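Local structure of enoyl-CoA hydratase (Mycolicibacterium smegmatis, 7MCM) at residues 13-18 with 49-54; 33-38 with 96-101; 41-46 with 102-107. The protein probably catalyses the reversible hydration of 2-trans-enoyl-CoA to (3S)-3-hydroxyacyl-CoA, the second step of fatty acid beta-oxidation. All coordinates share one frame; numbering follows the deposited sequence.

How the contacts relate
Contacts 2 and 3 lie along helix 33-48 of the crotonase-like domain, and contact 1 lies just past its end, where the following loop meets strand 16-21. Contacts 2 and 3 both use helices 33-48 and 97-104, contact 3 extending into the loop after the second; their centres are 11 Å apart, A101 O packs on V43 CG1 at 3.4 Å, and D40 binds both R97 and R104. Contact 3 touches contact 1, centre to centre 12 Å away, through V107 on I52 and S53 and A46 on Q17 and I52. Contacts 1 and 2 stay separate, nearest atoms about 9 Å apart. In sequence the segments of each pair of contacts alternate, so the three interlock along the chain.

Contact 1: residues 13-18 with 49-54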
loop_
_atom_site.group_PDB
_atom_site.type_symbol
_atom_site.label_atom_id
_atom_site.label_comp_id
_atom_site.label_asym_id
_atom_site.label_seq_id
_atom_site.Cartn_x
_atom_site.Cartn_y
_atom_site.Cartn_z
ATOM N N ALA B 13 -23.509 28.146 -15.224
ATOM C CA ALA B 13 -24.946 27.960 -15.466
ATOM C C ALA B 13 -25.501 27.214 -14.255
ATOM O O ALA B 13 -25.477 25.980 -14.206
ATOM C CB ALA B 13 -25.196 27.196 -16.765
ATOM N N GLY B 14 -25.970 27.961 -13.260
ATOM C CA GLY B 14 -26.497 27.356 -12.048
ATOM C C GLY B 14 -25.390 26.757 -11.206
ATOM O O GLY B 14 -24.474 27.473 -10.790
ATOM N N ARG B 15 -25.432 25.446 -10.976
ATOM C CA ARG B 15 -24.386 24.756 -10.231
ATOM C C ARG B 15 -23.341 24.115 -11.138
ATOM O O ARG B 15 -22.483 23.364 -10.655
ATOM C CB ARG B 15 -24.998 23.707 -9.309
ATOM C CG ARG B 15 -26.214 24.226 -8.577
ATOM C CD ARG B 15 -26.660 23.286 -7.483
ATOM N NE ARG B 15 -26.025 23.673 -6.229
ATOM C CZ ARG B 15 -26.662 24.208 -5.198
ATOM N NH1 ARG B 15 -27.971 24.413 -5.224
ATOM N NH2 ARG B 15 -25.965 24.579 -4.126
ATOM N N VAL B 16 -23.378 24.401 -12.433
ATOM C CA VAL B 16 -22.459 23.804 -13.394
ATOM C C VAL B 16 -21.577 24.902 -13.961
ATOM O O VAL B 16 -22.080 25.886 -14.514
ATOM C CB VAL B 16 -23.220 23.079 -14.515
ATOM C CG1 VAL B 16 -22.239 22.437 -15.504
ATOM C CG2 VAL B 16 -24.157 22.037 -13.923
ATOM N N GLN B 17 -20.263 24.717 -13.863
ATOM C CA GLN B 17 -19.301 25.592 -14.516
ATOM C C GLN B 17 -18.739 24.883 -15.734
ATOM O O GLN B 17 -18.482 23.677 -15.698
ATOM C CB GLN B 17 -18.140 25.975 -13.595
ATOM C CG GLN B 17 -18.384 27.134 -12.690
ATOM C CD GLN B 17 -17.130 27.548 -11.947
ATOM O OE1 GLN B 17 -16.108 26.864 -12.005
ATOM N NE2 GLN B 17 -17.209 28.659 -11.226
ATOM N N THR B 18 -18.543 25.630 -16.811
ATOM C CA THR B 18 -17.827 25.112 -17.965
ATOM C C THR B 18 -16.481 25.812 -18.058
ATOM O O THR B 18 -16.409 27.047 -17.995
ATOM C CB THR B 18 -18.632 25.302 -19.247
ATOM O OG1 THR B 18 -19.902 24.670 -19.090
ATOM C CG2 THR B 18 -17.912 24.649 -20.423
ATOM N N ASP B 49 -16.309 27.841 -3.906
ATOM C CA ASP B 49 -17.696 28.228 -4.159
ATOM C C ASP B 49 -18.579 27.004 -3.961
ATOM O O ASP B 49 -18.790 26.213 -4.877
ATOM C CB ASP B 49 -17.848 28.817 -5.558
ATOM C CG ASP B 49 -19.224 29.449 -5.790
ATOM O OD1 ASP B 49 -20.140 29.245 -4.963
ATOM O OD2 ASP B 49 -19.392 30.141 -6.814
ATOM N N THR B 50 -19.133 26.865 -2.753
ATOM C CA THR B 50 -19.945 25.694 -2.440
ATOM C C THR B 50 -21.226 25.608 -3.264
ATOM O O THR B 50 -21.875 24.559 -3.258
ATOM C CB THR B 50 -20.261 25.667 -0.950
ATOM O OG1 THR B 50 -21.006 26.840 -0.592
ATOM C CG2 THR B 50 -18.971 25.593 -0.139
ATOM N N ASP B 51 -21.586 26.656 -4.001
ATOM C CA ASP B 51 -22.719 26.545 -4.912
ATOM C C ASP B 51 -22.389 25.670 -6.124
ATOM O O ASP B 51 -23.299 25.090 -6.727
ATOM C CB ASP B 51 -23.164 27.938 -5.364
ATOM C CG ASP B 51 -23.715 28.798 -4.219
ATOM O OD1 ASP B 51 -24.281 28.254 -3.240
ATOM O OD2 ASP B 51 -23.565 30.037 -4.301
ATOM N N ILE B 52 -21.110 25.555 -6.490
ATOM C CA ILE B 52 -20.698 24.780 -7.659
ATOM C C ILE B 52 -20.662 23.290 -7.325
ATOM O O ILE B 52 -20.101 22.880 -6.301
ATOM C CB ILE B 52 -19.322 25.251 -8.169
ATOM C CG1 ILE B 52 -19.326 26.758 -8.435
ATOM C CG2 ILE B 52 -18.909 24.466 -9.422
ATOM C CD1 ILE B 52 -20.275 27.178 -9.514
ATOM N N SER B 53 -21.216 22.468 -8.219
ATOM C CA SER B 53 -21.286 21.028 -8.008
ATOM C C SER B 53 -20.686 20.194 -9.129
ATOM O O SER B 53 -20.400 19.018 -8.898
ATOM C CB SER B 53 -22.747 20.580 -7.810
ATOM O OG SER B 53 -23.218 20.927 -6.522
ATOM N N VAL B 54 -20.530 20.739 -10.334
ATOM C CA VAL B 54 -20.015 19.996 -11.486
ATOM C C VAL B 54 -19.215 20.963 -12.349
ATOM O O VAL B 54 -19.604 22.126 -12.508
ATOM C CB VAL B 54 -21.145 19.362 -12.333
ATOM C CG1 VAL B 54 -20.565 18.413 -13.370
ATOM C CG2 VAL B 54 -22.158 18.647 -11.476
#
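R15 and V16 run up against the segment 52-54 as the start of a parallel strand pairing, with V16 bridged to V54 at a CA-CA distance of 4.9 Å. The carbonyl oxygen R15 O accepts two backbone N-H groups, S53 N at 2.9 Å and, longer, V54 N. Two residues on, Q17 N donates to V54 O (3.0 Å), and V16 CA adds a CA-H...O contact to the same oxygen. Both segments turn sharply, 13-16 as a type II' turn with G14 at positive phi and 49-52 as a type I turn in which D49 OD1 takes the N-H of D51 in an Asx turn. The R15 chain, bent at chi3 (92°), curls past D51 O, which NE meets obliquely in a weak bond of 3.1 Å; D51 OD1 lies well out of the guanidinium plane and can offer charge alone. Deeper in, I52 CD1 reaches Q17 CG at 3.7 Å, the two side chains crossing at about a right angle, while the amide oxygen of Q17 is held by W19. V16 and V54 share one face of the sheet, where both rest on A205 of helix 197-209; S53 and R15 touch A213 of helix 213-226, and strand 8-13 covers Q17 and I52 from its side.

Contact 2: residues 33-38 with 96-101; sequences SDFIDA and QRVPRA
I36 and R97 make the close-packed part of this contact between the helical segments 33-38 and 97-101, whose axes run 12° apart and approach to 10.1 Å. The methyl I36 CG2 sits over the centre of one face of the R97 guanidinium, 3.4 Å above its plane, and also touches R97 CB at 3.6 Å. In the arginine chain the bend at chi3 (59°) turns the guanidinium so that one face meets this methyl while its edge meets D37. On the inner side the fit is looser: V98 CG2 lies 4.3 Å from I36 CG1, and it faces the edge of the F35 ring at 4.4 Å from CE1. F39 and L124 also pack on V98, so this apolar layer continues into the interior. Toward solvent the contact becomes polar. R97 NH2 gives D37 OD1 a salt-bridge hydrogen bond of 2.8 Å, in the guanidinium plane and nearly along the C-O axis of the carboxylate, and NH1 adds a weak one; the two planes are 41° apart. The strongest polar partner of R97 is D40, one turn on from D37, whose OD2 forms a salt bridge with NH2; together the two carboxylates offset the positive charge and fix the guanidinium's orientation. R100 reaches D232 of a second subunit. An apolar inner layer edged by salt bridges thus joins two helices that accompany the core sheet of the crotonase fold.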
loop_
_atom_site.group_PDB
_atom_site.type_symbol
_atom_site.label_atom_id
_atom_site.label_comp_id
_atom_site.label_asym_id
_atom_site.label_seq_id
_atom_site.Cartn_x
_atom_site.Cartn_y
_atom_site.Cartn_z
ATOM N N SER B 33 2.752 27.992 -18.970
ATOM C CA SER B 33 2.604 28.403 -17.577
ATOM C C SER B 33 1.356 29.254 -17.353
ATOM O O SER B 33 0.784 29.226 -16.257
ATOM C CB SER B 33 3.842 29.160 -17.117
ATOM O OG SER B 33 3.944 30.366 -17.835
ATOM N N ASP B 34 0.930 30.032 -18.355
ATOM C CA ASP B 34 -0.318 30.783 -18.207
ATOM C C ASP B 34 -1.505 29.851 -18.008
ATOM O O ASP B 34 -2.337 30.070 -17.121
ATOM C CB ASP B 34 -0.557 31.677 -19.415
ATOM C CG ASP B 34 0.296 32.912 -19.389
ATOM O OD1 ASP B 34 0.735 33.305 -18.284
ATOM O OD2 ASP B 34 0.534 33.480 -20.473
ATOM N N PHE B 35 -1.616 28.812 -18.837
ATOM C CA PHE B 35 -2.734 27.889 -18.671
ATOM C C PHE B 35 -2.673 27.191 -17.319
ATOM O O PHE B 35 -3.694 27.050 -16.631
ATOM C CB PHE B 35 -2.769 26.843 -19.784
ATOM C CG PHE B 35 -3.874 25.851 -19.601
ATOM C CD1 PHE B 35 -3.684 24.707 -18.841
ATOM C CD2 PHE B 35 -5.138 26.101 -20.124
ATOM C CE1 PHE B 35 -4.726 23.827 -18.630
ATOM C CE2 PHE B 35 -6.178 25.211 -19.921
ATOM C CZ PHE B 35 -5.969 24.074 -19.177
ATOM N N ILE B 36 -1.487 26.704 -16.942
ATOM C CA ILE B 36 -1.353 25.970 -15.688
ATOM C C ILE B 36 -1.796 26.836 -14.517
ATOM O O ILE B 36 -2.568 26.390 -13.656
ATOM C CB ILE B 36 0.093 25.459 -15.524
ATOM C CG1 ILE B 36 0.429 24.482 -16.664
ATOM C CG2 ILE B 36 0.264 24.785 -14.167
ATOM C CD1 ILE B 36 1.895 24.044 -16.738
ATOM N N ASP B 37 -1.367 28.104 -14.500
ATOM C CA ASP B 37 -1.783 29.032 -13.451
ATOM C C ASP B 37 -3.302 29.202 -13.418
ATOM O O ASP B 37 -3.905 29.239 -12.340
ATOM C CB ASP B 37 -1.110 30.390 -13.660
ATOM C CG ASP B 37 0.378 30.364 -13.373
ATOM O OD1 ASP B 37 0.847 29.430 -12.690
ATOM O OD2 ASP B 37 1.082 31.286 -13.834
ATOM N N ALA B 38 -3.935 29.334 -14.589
ATOM C CA ALA B 38 -5.387 29.500 -14.647
ATOM C C ALA B 38 -6.112 28.239 -14.183
ATOM O O ALA B 38 -7.170 28.317 -13.548
ATOM C CB ALA B 38 -5.809 29.848 -16.072
ATOM N N GLN B 96 3.221 18.724 -14.027
ATOM C CA GLN B 96 2.557 17.905 -13.023
ATOM C C GLN B 96 1.641 18.708 -12.111
ATOM O O GLN B 96 0.918 18.111 -11.308
ATOM C CB GLN B 96 3.605 17.144 -12.204
ATOM C CG GLN B 96 4.319 16.070 -13.020
ATOM C CD GLN B 96 5.274 15.218 -12.200
ATOM O OE1 GLN B 96 5.520 15.486 -11.023
ATOM N NE2 GLN B 96 5.829 14.180 -12.834
ATOM N N ARG B 97 1.613 20.036 -12.256
ATOM C CA ARG B 97 0.693 20.856 -11.478
ATOM C C ARG B 97 -0.758 20.574 -11.857
ATOM O O ARG B 97 -1.641 20.606 -10.996
ATOM C CB ARG B 97 1.029 22.334 -11.663
ATOM C CG ARG B 97 2.277 22.773 -10.924
ATOM C CD ARG B 97 2.647 24.211 -11.256
ATOM N NE ARG B 97 1.579 25.147 -10.934
ATOM C CZ ARG B 97 1.569 26.416 -11.320
ATOM N NH1 ARG B 97 2.558 26.924 -12.041
ATOM N NH2 ARG B 97 0.553 27.198 -10.964
ATOM N N VAL B 98 -1.029 20.340 -13.147
ATOM C CA VAL B 98 -2.401 20.043 -13.577
ATOM C C VAL B 98 -2.938 18.756 -12.957
ATOM O O VAL B 98 -4.051 18.783 -12.399
ATOM C CB VAL B 98 -2.479 20.035 -15.116
ATOM C CG1 VAL B 98 -3.730 19.290 -15.588
ATOM C CG2 VAL B 98 -2.461 21.440 -15.645
ATOM N N PRO B 99 -2.231 17.614 -13.006
ATOM C CA PRO B 99 -2.738 16.427 -12.302
ATOM C C PRO B 99 -2.965 16.669 -10.825
ATOM O O PRO B 99 -3.973 16.220 -10.267
ATOM C CB PRO B 99 -1.632 15.387 -12.524
ATOM C CG PRO B 99 -0.875 15.868 -13.674
ATOM C CD PRO B 99 -0.971 17.331 -13.717
ATOM N N ARG B 100 -2.050 17.388 -10.174
ATOM C CA ARG B 100 -2.198 17.637 -8.749
ATOM C C ARG B 100 -3.385 18.548 -8.480
ATOM O O ARG B 100 -4.049 18.406 -7.448
ATOM C CB ARG B 100 -0.914 18.244 -8.185
ATOM C CG ARG B 100 0.281 17.295 -8.250
ATOM C CD ARG B 100 1.446 17.789 -7.422
ATOM N NE ARG B 100 2.610 16.925 -7.579
ATOM C CZ ARG B 100 2.781 15.774 -6.941
ATOM N NH1 ARG B 100 1.873 15.311 -6.095
ATOM N NH2 ARG B 100 3.879 15.058 -7.177
ATOM N N ALA B 101 -3.670 19.482 -9.392
ATOM C CA ALA B 101 -4.850 20.330 -9.229
ATOM C C ALA B 101 -6.131 19.502 -9.288
ATOM O O ALA B 101 -7.030 19.656 -8.448
ATOM C CB ALA B 101 -4.855 21.435 -10.287
#

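Contact 3: residues 41-46 with 102-107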
loop_
_atom_site.group_PDB
_atom_site.type_symbol
_atom_site.label_atom_id
_atom_site.label_comp_id
_atom_site.label_asym_id
_atom_site.label_seq_id
_atom_site.Cartn_x
_atom_site.Cartn_y
_atom_site.Cartn_z
ATOM N N ALA B 41 -6.012 28.193 -10.480
ATOM C CA ALA B 41 -6.964 29.158 -9.930
ATOM C C ALA B 41 -8.404 28.666 -10.067
ATOM O O ALA B 41 -9.208 28.821 -9.142
ATOM C CB ALA B 41 -6.793 30.514 -10.613
ATOM N N ALA B 42 -8.744 28.063 -11.213
ATOM C CA ALA B 42 -10.109 27.592 -11.436
ATOM C C ALA B 42 -10.482 26.493 -10.450
ATOM O O ALA B 42 -11.597 26.483 -9.914
ATOM C CB ALA B 42 -10.269 27.099 -12.874
ATOM N N VAL B 43 -9.568 25.553 -10.207
ATOM C CA VAL B 43 -9.828 24.505 -9.223
ATOM C C VAL B 43 -10.036 25.113 -7.842
ATOM O O VAL B 43 -10.991 24.774 -7.133
ATOM C CB VAL B 43 -8.691 23.465 -9.220
ATOM C CG1 VAL B 43 -8.806 22.544 -7.990
ATOM C CG2 VAL B 43 -8.760 22.628 -10.482
ATOM N N ASP B 44 -9.142 26.015 -7.434
ATOM C CA ASP B 44 -9.275 26.609 -6.110
ATOM C C ASP B 44 -10.566 27.416 -5.983
ATOM O O ASP B 44 -11.187 27.438 -4.912
ATOM C CB ASP B 44 -8.052 27.471 -5.791
ATOM C CG ASP B 44 -6.814 26.634 -5.537
ATOM O OD1 ASP B 44 -6.966 25.402 -5.386
ATOM O OD2 ASP B 44 -5.703 27.195 -5.479
ATOM N N ALA B 45 -10.975 28.102 -7.054
ATOM C CA ALA B 45 -12.199 28.895 -6.991
ATOM C C ALA B 45 -13.432 28.002 -6.961
ATOM O O ALA B 45 -14.417 28.316 -6.283
ATOM C CB ALA B 45 -12.269 29.863 -8.170
ATOM N N ALA B 46 -13.403 26.897 -7.699
ATOM C CA ALA B 46 -14.538 25.981 -7.689
ATOM C C ALA B 46 -14.670 25.288 -6.337
ATOM O O ALA B 46 -15.782 25.128 -5.826
ATOM C CB ALA B 46 -14.398 24.967 -8.828
ATOM N N LEU B 102 -6.223 18.591 -10.262
ATOM C CA LEU B 102 -7.415 17.757 -10.365
ATOM C C LEU B 102 -7.550 16.854 -9.153
ATOM O O LEU B 102 -8.669 16.530 -8.740
ATOM C CB LEU B 102 -7.359 16.941 -11.654
ATOM C CG LEU B 102 -8.031 17.628 -12.835
ATOM C CD1 LEU B 102 -7.924 16.744 -14.048
ATOM C CD2 LEU B 102 -9.492 17.956 -12.508
ATOM N N GLN B 103 -6.418 16.470 -8.553
ATOM C CA GLN B 103 -6.438 15.649 -7.349
ATOM C C GLN B 103 -7.038 16.384 -6.171
ATOM O O GLN B 103 -7.604 15.748 -5.281
ATOM C CB GLN B 103 -5.022 15.205 -6.978
ATOM C CG GLN B 103 -4.490 13.992 -7.718
ATOM C CD GLN B 103 -5.346 12.756 -7.485
ATOM O OE1 GLN B 103 -6.087 12.310 -8.367
ATOM N NE2 GLN B 103 -5.239 12.189 -6.281
ATOM N N ARG B 104 -6.880 17.701 -6.108
ATOM C CA ARG B 104 -7.475 18.455 -5.018
ATOM C C ARG B 104 -8.809 19.083 -5.405
ATOM O O ARG B 104 -9.444 19.728 -4.559
ATOM C CB ARG B 104 -6.493 19.513 -4.499
ATOM C CG ARG B 104 -6.341 20.714 -5.389
ATOM C CD ARG B 104 -5.503 21.827 -4.743
ATOM N NE ARG B 104 -5.400 22.973 -5.644
ATOM C CZ ARG B 104 -4.469 23.095 -6.582
ATOM N NH1 ARG B 104 -3.514 22.188 -6.734
ATOM N NH2 ARG B 104 -4.496 24.153 -7.392
ATOM N N CYS B 105 -9.270 18.879 -6.643
ATOM C CA CYS B 105 -10.574 19.390 -7.057
ATOM C C CYS B 105 -11.689 18.578 -6.417
ATOM O O CYS B 105 -11.823 17.376 -6.687
ATOM C CB CYS B 105 -10.709 19.354 -8.574
ATOM S SG CYS B 105 -12.222 20.162 -9.171
ATOM N N GLU B 106 -12.527 19.253 -5.623
ATOM C CA GLU B 106 -13.582 18.584 -4.875
ATOM C C GLU B 106 -14.833 18.328 -5.697
ATOM O O GLU B 106 -15.695 17.564 -5.252
ATOM C CB GLU B 106 -13.971 19.401 -3.649
ATOM C CG GLU B 106 -12.816 19.764 -2.773
ATOM C CD GLU B 106 -13.257 20.616 -1.608
ATOM O OE1 GLU B 106 -14.488 20.757 -1.400
ATOM O OE2 GLU B 106 -12.370 21.146 -0.902
ATOM N N VAL B 107 -14.983 18.966 -6.851
ATOM C CA VAL B 107 -16.208 18.772 -7.616
ATOM C C VAL B 107 -15.922 17.801 -8.756
ATOM O O VAL B 107 -14.792 17.759 -9.269
ATOM C CB VAL B 107 -16.789 20.110 -8.120
ATOM C CG1 VAL B 107 -16.754 21.173 -7.010
ATOM C CG2 VAL B 107 -16.079 20.593 -9.334
#
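D44 and R104 carry the charge across this contact, where helix 33-48 faces the C-terminal end of helix 97-104. R104 NE donates to D44 OD1 at 2.9 Å with an angle of 165°; the oxygen lies in the guanidinium plane and is approached on its syn side. R104 NH2 adds a weak bond to the same oxygen at 3.4 Å, so the pairing rests on one carboxylate oxygen. The strongest polar partner of R104 is D40, one turn earlier on helix 33-48, whose OD1 forms a salt bridge with NH2, so two carboxylates of one helix, D40 and D44, share this arginine, offset its charge and fix its orientation. The torsions bring it there: R104 CG stands between the backbone N and the carbonyl carbon (chi1 75°), and from CG to NE the chain is extended, carrying the guanidinium across to D44 on helix 33-48. Beneath the salt bridge V43 fills the space between the backbones. Its CG1 branch, placed anti to the backbone N (chi1 168°), presses on C105 CA at 3.7 Å and C105 CB at 3.8 Å, and touches R104 CG at 4.0 Å. Further along, V107 CG1 packs beside A46 O at 4.2 Å, an oxygen whose hydrogen bond comes from R217 NH2. N47, the next residue of the helix, binds both R104 O and the N-H of E106, tying down the chain as it leaves helix 97-104. W19 of strand 16-21 covers V43 and A46. The contact joins helix 33-48 to the end of helix 97-104 and the connection that leads into strand 109-113, as in the crotonase fold, whose core is built of repeated beta-beta-alpha units.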